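Local coordinates for 70 kDa protein (Xanthomonas sp., PDB 4B2N) that cleaves rubber oxidatively as a processive dioxygenase carrying two covalently bound heme c groups, at residues I24-M29 against A293-T298; D309-E314 against D338-L343. All blocks are in the same frame, centred on the assembly; numbering follows the deposited sequence.

Contact 1: residues I24-M29 against A293-T298; sequences IRSPLM and ARAFKT. With HEC (heme c), chain C.
Ser26 and Ala295, whose CA atoms lie 5.6 Å apart, are the nearest CA pair where the start of helix 27-32 meets a short 3-10 turn. From this turn the ring of Phe296 reaches across to Arg25 and Pro27. A chi1 of -66°, with CG anti to the carbonyl carbon, carries it there. Arg25 O lies at the ring edge, near its plane, 3.4 Å from Phe296 CZ. The aliphatic base of Arg25 adds a second touch, its CG lying 3.5 Å from Phe296 CE2. The Arg25 chain then bends at chi2 and chi3, and its NH2 is hydrogen-bonded to Asp20 O; the guanidinium plane stands 72° from that of the Phe296 ring. Pro27 meets the far end of the ring obliquely, with its CD 3.6 Å from Phe296 CZ. The same CD atom also rests 3.8 Å from Ala295 CB, which points toward segment 24-29, wedging the proline ring against both side chains. Ser26 caps the helix: its OG accepts a long, weak bond from Met29 N and is also hydrogen-bonded to Ile344 O. The backbone N atoms of Arg25 and Ser26 are both bonded to Ser347 OG, and the ring of Tyr507 meets that of Phe296.

On the heme side of the turn, two basic side chains converge on one propionate oxygen. Arg294 presents its edge, in plane, with NH2 3.0 Å from heme O2A and a fairly straight N-H...O angle of 162°. Lys297 NZ comes to 2.8 Å from the same O2A, so two cationic groups probably stabilise the carboxylate's negative charge. The 3-10 turn thus packs on an N-capped helix and contributes Arg294 and Lys297 as propionate ligands to the heme c pocket, in which Arg432 and Thr286 also hydrogen-bond the heme.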
ATOM      1  N   ILE A  24      -8.053   0.277 -21.098  1.00 25.27           N
ATOM      2  CA  ILE A  24      -8.469  -0.898 -20.354  1.00 24.56           C
ATOM      3  C   ILE A  24      -7.257  -1.808 -20.333  1.00 25.37           C
ATOM      4  O   ILE A  24      -6.868  -2.346 -21.331  1.00 23.20           O
ATOM      5  CB  ILE A  24      -9.695  -1.596 -20.960  1.00 23.34           C
ATOM      6  CG1 ILE A  24     -10.796  -0.572 -21.185  1.00 26.71           C
ATOM      7  CG2 ILE A  24     -10.206  -2.698 -19.975  1.00 24.04           C
ATOM      8  CD1 ILE A  24     -11.974  -1.193 -21.951  1.00 28.94           C
ATOM      9  N   ARG A  25      -6.681  -1.981 -19.145  1.00 23.67           N
ATOM     10  CA  ARG A  25      -5.502  -2.791 -18.971  1.00 21.73           C
ATOM     11  C   ARG A  25      -5.785  -4.142 -18.230  1.00 19.50           C
ATOM     12  O   ARG A  25      -5.382  -5.246 -18.649  1.00 18.56           O
ATOM     13  CB  ARG A  25      -4.517  -1.910 -18.173  1.00 23.41           C
ATOM     14  CG  ARG A  25      -3.142  -2.493 -18.185  1.00 23.87           C
ATOM     15  CD  ARG A  25      -2.611  -2.469 -19.587  1.00 27.04           C
ATOM     16  NE  ARG A  25      -2.099  -1.167 -19.978  1.00 23.97           N
ATOM     17  CZ  ARG A  25      -1.420  -1.002 -21.109  1.00 27.38           C
ATOM     18  NH1 ARG A  25      -1.216  -2.062 -21.893  1.00 26.07           N
ATOM     19  NH2 ARG A  25      -0.930   0.183 -21.439  1.00 28.42           N
ATOM     20  N   SER A  26      -6.523  -4.052 -17.137  1.00 18.12           N
ATOM     21  CA  SER A  26      -6.943  -5.202 -16.355  1.00 16.48           C
ATOM     22  C   SER A  26      -7.397  -6.325 -17.275  1.00 16.31           C
ATOM     23  O   SER A  26      -8.311  -6.144 -18.034  1.00 18.45           O
ATOM     24  CB  SER A  26      -8.182  -4.769 -15.526  1.00 16.26           C
ATOM     25  OG  SER A  26      -8.754  -5.971 -15.026  1.00 17.84           O
ATOM     26  N   PRO A  27      -6.786  -7.507 -17.218  1.00 17.63           N
ATOM     27  CA  PRO A  27      -7.135  -8.551 -18.231  1.00 17.83           C
ATOM     28  C   PRO A  27      -8.585  -9.092 -18.209  1.00 18.27           C
ATOM     29  O   PRO A  27      -9.174  -9.335 -19.231  1.00 19.18           O
ATOM     30  CB  PRO A  27      -6.145  -9.664 -17.922  1.00 18.20           C
ATOM     31  CG  PRO A  27      -4.956  -8.943 -17.387  1.00 17.55           C
ATOM     32  CD  PRO A  27      -5.499  -7.801 -16.530  1.00 17.11           C
ATOM     33  N   LEU A  28      -9.150  -9.248 -17.039  1.00 17.41           N
ATOM     34  CA  LEU A  28     -10.554  -9.575 -16.924  1.00 17.78           C
ATOM     35  C   LEU A  28     -11.444  -8.487 -17.520  1.00 18.26           C
ATOM     36  O   LEU A  28     -12.449  -8.815 -18.125  1.00 18.07           O
ATOM     37  CB  LEU A  28     -10.950  -9.815 -15.436  1.00 16.46           C
ATOM     38  CG  LEU A  28     -10.738 -11.281 -14.944  1.00 18.11           C
ATOM     39  CD1 LEU A  28      -9.337 -11.841 -15.223  1.00 15.14           C
ATOM     40  CD2 LEU A  28     -11.009 -11.460 -13.470  1.00 15.57           C
ATOM     41  N   MET A  29     -11.112  -7.212 -17.290  1.00 18.24           N
ATOM     42  CA  MET A  29     -11.869  -6.129 -17.917  1.00 19.10           C
ATOM     43  C   MET A  29     -11.599  -6.125 -19.435  1.00 19.33           C
ATOM     44  O   MET A  29     -12.501  -5.890 -20.181  1.00 19.55           O
ATOM     45  CB  MET A  29     -11.608  -4.774 -17.277  1.00 17.89           C
ATOM     46  CG  MET A  29     -11.986  -4.744 -15.788  1.00 19.31           C
ATOM     47  SD  MET A  29     -13.745  -5.163 -15.569  1.00 21.25           S
ATOM     48  CE  MET A  29     -14.512  -3.576 -15.940  1.00 23.23           C
ATOM     49  N   ALA A 293      -2.831  -1.555 -10.556  1.00 14.75           N
ATOM     50  CA  ALA A 293      -2.079  -2.616 -11.241  1.00 15.31           C
ATOM     51  C   ALA A 293      -2.135  -3.922 -10.436  1.00 14.88           C
ATOM     52  O   ALA A 293      -1.431  -4.870 -10.712  1.00 15.49           O
ATOM     53  CB  ALA A 293      -0.626  -2.166 -11.516  1.00 16.02           C
ATOM     54  N   ARG A 294      -3.077  -4.004  -9.506  1.00 13.23           N
ATOM     55  CA  ARG A 294      -3.288  -5.203  -8.771  1.00 13.50           C
ATOM     56  C   ARG A 294      -3.444  -6.410  -9.691  1.00 14.01           C
ATOM     57  O   ARG A 294      -3.086  -7.500  -9.304  1.00 15.85           O
ATOM     58  CB  ARG A 294      -4.566  -5.052  -7.913  1.00 12.26           C
ATOM     59  CG  ARG A 294      -4.854  -6.257  -7.010  1.00 12.42           C
ATOM     60  CD  ARG A 294      -4.485  -5.958  -5.563  1.00 12.36           C
ATOM     61  NE  ARG A 294      -3.010  -5.908  -5.461  1.00 12.45           N
ATOM     62  CZ  ARG A 294      -2.252  -7.003  -5.413  1.00 13.48           C
ATOM     63  NH1 ARG A 294      -2.847  -8.190  -5.414  1.00 12.99           N
ATOM     64  NH2 ARG A 294      -0.905  -6.921  -5.318  1.00 13.48           N
ATOM     65  N   ALA A 295      -3.988  -6.181 -10.884  1.00 13.78           N
ATOM     66  CA  ALA A 295      -4.424  -7.241 -11.804  1.00 15.16           C
ATOM     67  C   ALA A 295      -3.200  -7.916 -12.410  1.00 15.64           C
ATOM     68  O   ALA A 295      -3.335  -8.891 -13.166  1.00 17.20           O
ATOM     69  CB  ALA A 295      -5.266  -6.616 -12.952  1.00 16.06           C
ATOM     70  N   PHE A 296      -2.018  -7.341 -12.173  1.00 15.84           N
ATOM     71  CA  PHE A 296      -0.773  -7.872 -12.747  1.00 15.35           C
ATOM     72  C   PHE A 296       0.198  -8.450 -11.736  1.00 16.20           C
ATOM     73  O   PHE A 296       1.272  -9.010 -12.062  1.00 16.22           O
ATOM     74  CB  PHE A 296      -0.101  -6.789 -13.636  1.00 15.13           C
ATOM     75  CG  PHE A 296      -0.919  -6.458 -14.828  1.00 15.22           C
ATOM     76  CD1 PHE A 296      -0.811  -7.237 -15.975  1.00 15.94           C
ATOM     77  CD2 PHE A 296      -1.825  -5.423 -14.802  1.00 14.73           C
ATOM     78  CE1 PHE A 296      -1.606  -6.954 -17.111  1.00 17.55           C
ATOM     79  CE2 PHE A 296      -2.604  -5.125 -15.905  1.00 16.85           C
ATOM     80  CZ  PHE A 296      -2.486  -5.883 -17.059  1.00 15.92           C
ATOM     81  N   LYS A 297      -0.198  -8.392 -10.493  1.00 14.49           N
ATOM     82  CA  LYS A 297       0.717  -8.776  -9.424  1.00 15.10           C
ATOM     83  C   LYS A 297       0.306 -10.087  -8.820  1.00 15.06           C
ATOM     84  O   LYS A 297      -0.760 -10.195  -8.199  1.00 14.17           O
ATOM     85  CB  LYS A 297       0.786  -7.640  -8.388  1.00 13.01           C
ATOM     86  CG  LYS A 297       1.392  -6.405  -9.031  1.00 15.14           C
ATOM     87  CD  LYS A 297       1.279  -5.134  -8.167  1.00 16.24           C
ATOM     88  CE  LYS A 297       2.464  -5.094  -7.177  1.00 15.73           C
ATOM     89  NZ  LYS A 297       2.372  -3.799  -6.361  1.00 17.55           N
ATOM     90  N   THR A 298       1.139 -11.102  -8.999  1.00 15.08           N
ATOM     91  CA  THR A 298       0.917 -12.420  -8.361  1.00 15.91           C
ATOM     92  C   THR A 298       0.982 -12.400  -6.866  1.00 14.93           C
ATOM     93  O   THR A 298       0.323 -13.268  -6.213  1.00 16.63           O
ATOM     94  CB  THR A 298       1.946 -13.459  -8.901  1.00 16.53           C
ATOM     95  OG1 THR A 298       3.266 -12.980  -8.559  1.00 16.37           O
ATOM     96  CG2 THR A 298       1.816 -13.626 -10.450  1.00 15.50           C
TER
HETATM   97 FE   HEC C 700      -3.195  -0.861   2.171  1.00 12.72          FE
HETATM   98  CHA HEC C 700      -0.612  -2.782   0.825  1.00 12.17           C
HETATM   99  CHB HEC C 700      -5.562  -2.892   0.550  1.00 12.20           C
HETATM  100  CHC HEC C 700      -5.844   0.542   4.022  1.00 12.80           C
HETATM  101  CHD HEC C 700      -1.012   1.463   3.248  1.00 12.71           C
HETATM  102  NA  HEC C 700      -3.145  -2.438   1.032  1.00 12.51           N
HETATM  103  C1A HEC C 700      -1.990  -3.016   0.424  1.00 12.76           C
HETATM  104  C2A HEC C 700      -2.307  -3.972  -0.627  1.00 12.89           C
HETATM  105  C3A HEC C 700      -3.727  -4.040  -0.730  1.00 12.45           C
HETATM  106  C4A HEC C 700      -4.199  -3.078   0.273  1.00 12.89           C
HETATM  107  CMA HEC C 700      -4.540  -4.852  -1.719  1.00 13.07           C
HETATM  108  CAA HEC C 700      -1.344  -4.802  -1.514  1.00 12.98           C
HETATM  109  CBA HEC C 700      -0.857  -3.854  -2.612  1.00 12.66           C
HETATM  110  CGA HEC C 700       0.241  -4.467  -3.463  1.00 13.12           C
HETATM  111  O1A HEC C 700       1.230  -5.092  -2.944  1.00 13.21           O
HETATM  112  O2A HEC C 700       0.122  -4.229  -4.668  1.00 14.42           O
HETATM  113  NB  HEC C 700      -5.206  -1.208   2.320  1.00 12.51           N
HETATM  114  C1B HEC C 700      -6.004  -1.962   1.556  1.00 12.98           C
HETATM  115  C2B HEC C 700      -7.422  -1.922   1.879  1.00 12.39           C
HETATM  116  C3B HEC C 700      -7.501  -0.945   2.895  1.00 11.59           C
HETATM  117  C4B HEC C 700      -6.118  -0.513   3.052  1.00 13.61           C
HETATM  118  CMB HEC C 700      -8.415  -2.774   1.196  1.00 12.86           C
HETATM  119  CAB HEC C 700      -8.687  -0.481   3.699  1.00 12.22           C
HETATM  120  CBB HEC C 700      -9.290  -1.483   4.506  1.00 11.05           C
HETATM  121  NC  HEC C 700      -3.484   0.682   3.381  1.00 12.69           N
HETATM  122  C1C HEC C 700      -4.551   1.174   4.113  1.00 13.19           C
HETATM  123  C2C HEC C 700      -4.237   2.422   4.855  1.00 13.55           C
HETATM  124  C3C HEC C 700      -2.793   2.641   4.624  1.00 13.07           C
HETATM  125  C4C HEC C 700      -2.376   1.559   3.735  1.00 12.64           C
HETATM  126  CMC HEC C 700      -5.246   3.171   5.718  1.00 13.55           C
HETATM  127  CAC HEC C 700      -1.906   3.721   5.165  1.00 14.24           C
HETATM  128  CBC HEC C 700      -2.074   4.090   6.503  1.00 14.03           C
HETATM  129  ND  HEC C 700      -1.166  -0.722   2.062  1.00 12.62           N
HETATM  130  C1D HEC C 700      -0.463   0.292   2.564  1.00 12.80           C
HETATM  131  C2D HEC C 700       0.942   0.184   2.341  1.00 12.27           C
HETATM  132  C3D HEC C 700       1.052  -1.060   1.647  1.00 12.76           C
HETATM  133  C4D HEC C 700      -0.316  -1.555   1.544  1.00 12.34           C
HETATM  134  CMD HEC C 700       2.068   1.086   2.700  1.00 12.63           C
HETATM  135  CAD HEC C 700       2.346  -1.703   1.287  1.00 13.05           C
HETATM  136  CBD HEC C 700       2.717  -2.325   2.690  1.00 13.50           C
HETATM  137  CGD HEC C 700       4.090  -2.951   2.614  1.00 15.14           C
HETATM  138  O1D HEC C 700       5.088  -2.367   3.107  1.00 15.60           O
HETATM  139  O2D HEC C 700       4.173  -4.034   1.943  1.00 14.68           O

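Contact 2: residues D309-E314 against D338-L343; sequences DNVHSE and DINNFL. With HEC (heme c), chain C.
Glu314 OE2 is approached by an amide and by the heme: Asn340 ND2 donates to it at 2.7 Å, and the heme methyl CMA packs 3.5 Å from it. The amide bond is short but weak, because its N-H...O angle is only 124°; carboxylate and amide planes stand 52° apart, and the two side chains cross at about a right angle. Beyond CG the glutamate chain is extended (chi2 -170°), which carries the carboxylate across to the helix holding Asn340. Its other oxygen, OE1, lies over aliphatic atoms, 3.3 Å from Asn340 CB, and is buried there with no polar partner in the model.

Val311 supports the asparagine from the other segment, its CG1 reaching to 3.6 Å from Asn340 CB. Ile339 and Leu343 carry the apolar surface on to the porphyrin rim. Leu343 CD1 sits 3.8 Å from heme CMA, while Ile339 CG2 lies 4.0 Å from the neighbouring methyl CMB. The loop leading into the helix that carries Glu314 is held by an Asx motif, in which Asn310 OD1 accepts from Ser313 N at 3.0 Å on a lone pair; Asn310 ND2 in turn donates to Ser313 OG.

These residues form part of the pocket wall of the heme held by Cys191 and Cys194. Helix 333-345 turns Asp338 and Asn341 toward helix 88-104, where Asp338 forms a salt bridge with Arg97, and through Asn340 meets the start of helix 312-319, whose Ser313 and Glu314 also touch Gln300 of strand 299-300.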
ATOM      1  N   ASP A 309      -4.163 -14.166  -4.380  1.00 15.78           N
ATOM      2  CA  ASP A 309      -5.489 -14.813  -4.194  1.00 15.34           C
ATOM      3  C   ASP A 309      -6.103 -14.479  -2.806  1.00 15.03           C
ATOM      4  O   ASP A 309      -7.328 -14.621  -2.579  1.00 14.30           O
ATOM      5  CB  ASP A 309      -5.383 -16.334  -4.349  1.00 14.72           C
ATOM      6  CG  ASP A 309      -6.742 -16.963  -4.717  1.00 15.27           C
ATOM      7  OD1 ASP A 309      -7.454 -16.443  -5.624  1.00 14.88           O
ATOM      8  OD2 ASP A 309      -7.113 -17.990  -4.114  1.00 15.25           O
ATOM      9  N   ASN A 310      -5.250 -14.057  -1.891  1.00 14.47           N
ATOM     10  CA  ASN A 310      -5.633 -13.905  -0.510  1.00 14.74           C
ATOM     11  C   ASN A 310      -6.195 -12.533  -0.290  1.00 14.70           C
ATOM     12  O   ASN A 310      -5.797 -11.605  -0.946  1.00 15.09           O
ATOM     13  CB  ASN A 310      -4.467 -14.211   0.456  1.00 14.49           C
ATOM     14  CG  ASN A 310      -4.026 -12.988   1.231  1.00 13.71           C
ATOM     15  OD1 ASN A 310      -4.483 -12.754   2.296  1.00 13.59           O
ATOM     16  ND2 ASN A 310      -3.088 -12.220   0.664  1.00 14.97           N
ATOM     17  N   VAL A 311      -7.185 -12.419   0.593  1.00 13.07           N
ATOM     18  CA  VAL A 311      -7.679 -11.096   0.932  1.00 15.45           C
ATOM     19  C   VAL A 311      -7.564 -10.822   2.415  1.00 15.61           C
ATOM     20  O   VAL A 311      -7.931  -9.721   2.862  1.00 16.44           O
ATOM     21  CB  VAL A 311      -9.157 -10.893   0.498  1.00 15.96           C
ATOM     22  CG1 VAL A 311      -9.259 -11.127  -0.999  1.00 15.89           C
ATOM     23  CG2 VAL A 311     -10.078 -11.828   1.315  1.00 14.80           C
ATOM     24  N   HIS A 312      -7.001 -11.776   3.176  1.00 16.04           N
ATOM     25  CA  HIS A 312      -6.837 -11.575   4.662  1.00 15.20           C
ATOM     26  C   HIS A 312      -5.879 -10.483   4.915  1.00 15.87           C
ATOM     27  O   HIS A 312      -6.089  -9.614   5.791  1.00 16.43           O
ATOM     28  CB  HIS A 312      -6.396 -12.875   5.338  1.00 15.66           C
ATOM     29  CG  HIS A 312      -7.499 -13.855   5.453  1.00 15.22           C
ATOM     30  ND1 HIS A 312      -7.455 -14.900   6.280  1.00 15.36           N
ATOM     31  CD2 HIS A 312      -8.741 -13.912   4.796  1.00 15.25           C
ATOM     32  CE1 HIS A 312      -8.608 -15.636   6.161  1.00 15.65           C
ATOM     33  NE2 HIS A 312      -9.409 -15.013   5.283  1.00 15.31           N
ATOM     34  N   SER A 313      -4.808 -10.438   4.113  1.00 15.48           N
ATOM     35  CA  SER A 313      -3.926  -9.256   4.207  1.00 16.83           C
ATOM     36  C   SER A 313      -4.699  -7.937   3.933  1.00 17.99           C
ATOM     37  O   SER A 313      -4.509  -6.902   4.645  1.00 18.74           O
ATOM     38  CB  SER A 313      -2.753  -9.398   3.251  1.00 17.91           C
ATOM     39  OG  SER A 313      -3.244  -9.579   1.925  1.00 18.35           O
ATOM     40  N   GLU A 314      -5.613  -7.954   2.953  1.00 16.53           N
ATOM     41  CA  GLU A 314      -6.325  -6.721   2.582  1.00 15.65           C
ATOM     42  C   GLU A 314      -7.236  -6.344   3.730  1.00 15.63           C
ATOM     43  O   GLU A 314      -7.581  -5.165   3.942  1.00 15.78           O
ATOM     44  CB  GLU A 314      -7.175  -6.987   1.321  1.00 13.97           C
ATOM     45  CG  GLU A 314      -6.307  -7.338   0.109  1.00 15.15           C
ATOM     46  CD  GLU A 314      -7.073  -7.379  -1.205  1.00 17.01           C
ATOM     47  OE1 GLU A 314      -8.309  -7.057  -1.204  1.00 19.65           O
ATOM     48  OE2 GLU A 314      -6.421  -7.785  -2.217  1.00 17.27           O
ATOM     49  N   ASP A 338     -14.997  -8.759  -2.542  1.00 12.51           N
ATOM     50  CA  ASP A 338     -15.584  -7.782  -3.472  1.00 12.15           C
ATOM     51  C   ASP A 338     -14.643  -6.568  -3.643  1.00 12.15           C
ATOM     52  O   ASP A 338     -14.402  -6.124  -4.762  1.00 12.60           O
ATOM     53  CB  ASP A 338     -16.942  -7.282  -2.921  1.00 13.05           C
ATOM     54  CG  ASP A 338     -18.095  -8.306  -3.064  1.00 13.80           C
ATOM     55  OD1 ASP A 338     -17.995  -9.238  -3.878  1.00 13.85           O
ATOM     56  OD2 ASP A 338     -19.139  -8.145  -2.334  1.00 13.87           O
ATOM     57  N   ILE A 339     -14.061  -6.056  -2.536  1.00 13.39           N
ATOM     58  CA  ILE A 339     -13.010  -5.028  -2.646  1.00 13.46           C
ATOM     59  C   ILE A 339     -11.879  -5.510  -3.583  1.00 12.87           C
ATOM     60  O   ILE A 339     -11.504  -4.823  -4.506  1.00 12.96           O
ATOM     61  CB  ILE A 339     -12.492  -4.521  -1.253  1.00 13.22           C
ATOM     62  CG1 ILE A 339     -13.629  -3.768  -0.446  1.00 13.75           C
ATOM     63  CG2 ILE A 339     -11.160  -3.764  -1.486  1.00 13.83           C
ATOM     64  CD1 ILE A 339     -13.305  -3.595   1.029  1.00 14.10           C
ATOM     65  N   ASN A 340     -11.390  -6.715  -3.336  1.00 12.71           N
ATOM     66  CA  ASN A 340     -10.315  -7.294  -4.120  1.00 14.63           C
ATOM     67  C   ASN A 340     -10.664  -7.367  -5.617  1.00 13.87           C
ATOM     68  O   ASN A 340      -9.848  -7.046  -6.468  1.00 14.80           O
ATOM     69  CB  ASN A 340      -9.942  -8.681  -3.602  1.00 14.01           C
ATOM     70  CG  ASN A 340      -8.846  -9.288  -4.399  1.00 16.73           C
ATOM     71  OD1 ASN A 340      -9.068 -10.300  -5.101  1.00 18.02           O
ATOM     72  ND2 ASN A 340      -7.683  -8.645  -4.384  1.00 13.05           N
ATOM     73  N   ASN A 341     -11.853  -7.861  -5.915  1.00 13.62           N
ATOM     74  CA  ASN A 341     -12.343  -7.796  -7.275  1.00 14.32           C
ATOM     75  C   ASN A 341     -12.472  -6.388  -7.857  1.00 13.78           C
ATOM     76  O   ASN A 341     -12.172  -6.216  -8.985  1.00 13.87           O
ATOM     77  CB  ASN A 341     -13.644  -8.529  -7.417  1.00 14.68           C
ATOM     78  CG  ASN A 341     -13.457 -10.024  -7.329  1.00 15.59           C
ATOM     79  OD1 ASN A 341     -12.372 -10.559  -7.689  1.00 14.65           O
ATOM     80  ND2 ASN A 341     -14.452 -10.702  -6.790  1.00 12.85           N
ATOM     81  N   PHE A 342     -12.942  -5.391  -7.101  1.00 12.64           N
ATOM     82  CA  PHE A 342     -12.870  -4.048  -7.619  1.00 12.17           C
ATOM     83  C   PHE A 342     -11.382  -3.714  -7.949  1.00 13.72           C
ATOM     84  O   PHE A 342     -11.079  -3.207  -9.031  1.00 12.19           O
ATOM     85  CB  PHE A 342     -13.444  -3.034  -6.592  1.00 13.20           C
ATOM     86  CG  PHE A 342     -13.305  -1.608  -7.041  1.00 14.68           C
ATOM     87  CD1 PHE A 342     -13.803  -1.215  -8.300  1.00 14.22           C
ATOM     88  CD2 PHE A 342     -12.711  -0.674  -6.205  1.00 15.16           C
ATOM     89  CE1 PHE A 342     -13.657   0.122  -8.695  1.00 16.34           C
ATOM     90  CE2 PHE A 342     -12.606   0.664  -6.559  1.00 14.79           C
ATOM     91  CZ  PHE A 342     -13.056   1.037  -7.833  1.00 14.62           C
ATOM     92  N   LEU A 343     -10.463  -3.959  -7.011  1.00 12.78           N
ATOM     93  CA  LEU A 343      -9.013  -3.621  -7.276  1.00 13.47           C
ATOM     94  C   LEU A 343      -8.501  -4.296  -8.537  1.00 13.73           C
ATOM     95  O   LEU A 343      -7.779  -3.689  -9.351  1.00 14.92           O
ATOM     96  CB  LEU A 343      -8.137  -4.056  -6.065  1.00 12.41           C
ATOM     97  CG  LEU A 343      -8.632  -3.490  -4.712  1.00 12.22           C
ATOM     98  CD1 LEU A 343      -7.626  -3.789  -3.601  1.00 13.20           C
ATOM     99  CD2 LEU A 343      -8.706  -1.966  -4.863  1.00 11.44           C
TER
HETATM  100 FE   HEC C 700      -3.195  -0.861   2.171  1.00 12.72          FE
HETATM  101  CHA HEC C 700      -0.612  -2.782   0.825  1.00 12.17           C
HETATM  102  CHB HEC C 700      -5.562  -2.892   0.550  1.00 12.20           C
HETATM  103  CHC HEC C 700      -5.844   0.542   4.022  1.00 12.80           C
HETATM  104  CHD HEC C 700      -1.012   1.463   3.248  1.00 12.71           C
HETATM  105  NA  HEC C 700      -3.145  -2.438   1.032  1.00 12.51           N
HETATM  106  C1A HEC C 700      -1.990  -3.016   0.424  1.00 12.76           C
HETATM  107  C2A HEC C 700      -2.307  -3.972  -0.627  1.00 12.89           C
HETATM  108  C3A HEC C 700      -3.727  -4.040  -0.730  1.00 12.45           C
HETATM  109  C4A HEC C 700      -4.199  -3.078   0.273  1.00 12.89           C
HETATM  110  CMA HEC C 700      -4.540  -4.852  -1.719  1.00 13.07           C
HETATM  111  CAA HEC C 700      -1.344  -4.802  -1.514  1.00 12.98           C
HETATM  112  CBA HEC C 700      -0.857  -3.854  -2.612  1.00 12.66           C
HETATM  113  CGA HEC C 700       0.241  -4.467  -3.463  1.00 13.12           C
HETATM  114  O1A HEC C 700       1.230  -5.092  -2.944  1.00 13.21           O
HETATM  115  O2A HEC C 700       0.122  -4.229  -4.668  1.00 14.42           O
HETATM  116  NB  HEC C 700      -5.206  -1.208   2.320  1.00 12.51           N
HETATM  117  C1B HEC C 700      -6.004  -1.962   1.556  1.00 12.98           C
HETATM  118  C2B HEC C 700      -7.422  -1.922   1.879  1.00 12.39           C
HETATM  119  C3B HEC C 700      -7.501  -0.945   2.895  1.00 11.59           C
HETATM  120  C4B HEC C 700      -6.118  -0.513   3.052  1.00 13.61           C
HETATM  121  CMB HEC C 700      -8.415  -2.774   1.196  1.00 12.86           C
HETATM  122  CAB HEC C 700      -8.687  -0.481   3.699  1.00 12.22           C
HETATM  123  CBB HEC C 700      -9.290  -1.483   4.506  1.00 11.05           C
HETATM  124  NC  HEC C 700      -3.484   0.682   3.381  1.00 12.69           N
HETATM  125  C1C HEC C 700      -4.551   1.174   4.113  1.00 13.19           C
HETATM  126  C2C HEC C 700      -4.237   2.422   4.855  1.00 13.55           C
HETATM  127  C3C HEC C 700      -2.793   2.641   4.624  1.00 13.07           C
HETATM  128  C4C HEC C 700      -2.376   1.559   3.735  1.00 12.64           C
HETATM  129  CMC HEC C 700      -5.246   3.171   5.718  1.00 13.55           C
HETATM  130  CAC HEC C 700      -1.906   3.721   5.165  1.00 14.24           C
HETATM  131  CBC HEC C 700      -2.074   4.090   6.503  1.00 14.03           C
HETATM  132  ND  HEC C 700      -1.166  -0.722   2.062  1.00 12.62           N
HETATM  133  C1D HEC C 700      -0.463   0.292   2.564  1.00 12.80           C
HETATM  134  C2D HEC C 700       0.942   0.184   2.341  1.00 12.27           C
HETATM  135  C3D HEC C 700       1.052  -1.060   1.647  1.00 12.76           C
HETATM  136  C4D HEC C 700      -0.316  -1.555   1.544  1.00 12.34           C
HETATM  137  CMD HEC C 700       2.068   1.086   2.700  1.00 12.63           C
HETATM  138  CAD HEC C 700       2.346  -1.703   1.287  1.00 13.05           C
HETATM  139  CBD HEC C 700       2.717  -2.325   2.690  1.00 13.50           C
HETATM  140  CGD HEC C 700       4.090  -2.951   2.614  1.00 15.14           C
HETATM  141  O1D HEC C 700       5.088  -2.367   3.107  1.00 15.60           O
HETATM  142  O2D HEC C 700       4.173  -4.034   1.943  1.00 14.68           O

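Overall arrangement
From the N terminus, contact 1 joins residues 24-29 to residues 293-298 and so closes a loop of 263 residues that includes Cys191, Cys194 and the axial ligand His195 of the first heme. Strands 299-300 and 306-307 follow before contact 2 opens at residue 309. It closes a much shorter, largely helical excursion of 23 residues, bringing the start of helix 312-319 back against helix 333-345. The two loops lie in series, neither nested nor crossed. They nevertheless adjoin in space, with centres about 13 Å apart and Arg294 packing on Leu343; the 3-10 turn at 294-296 lies between helix 27-32 and the heme, while helices 312-319 and 333-345 border the heme directly.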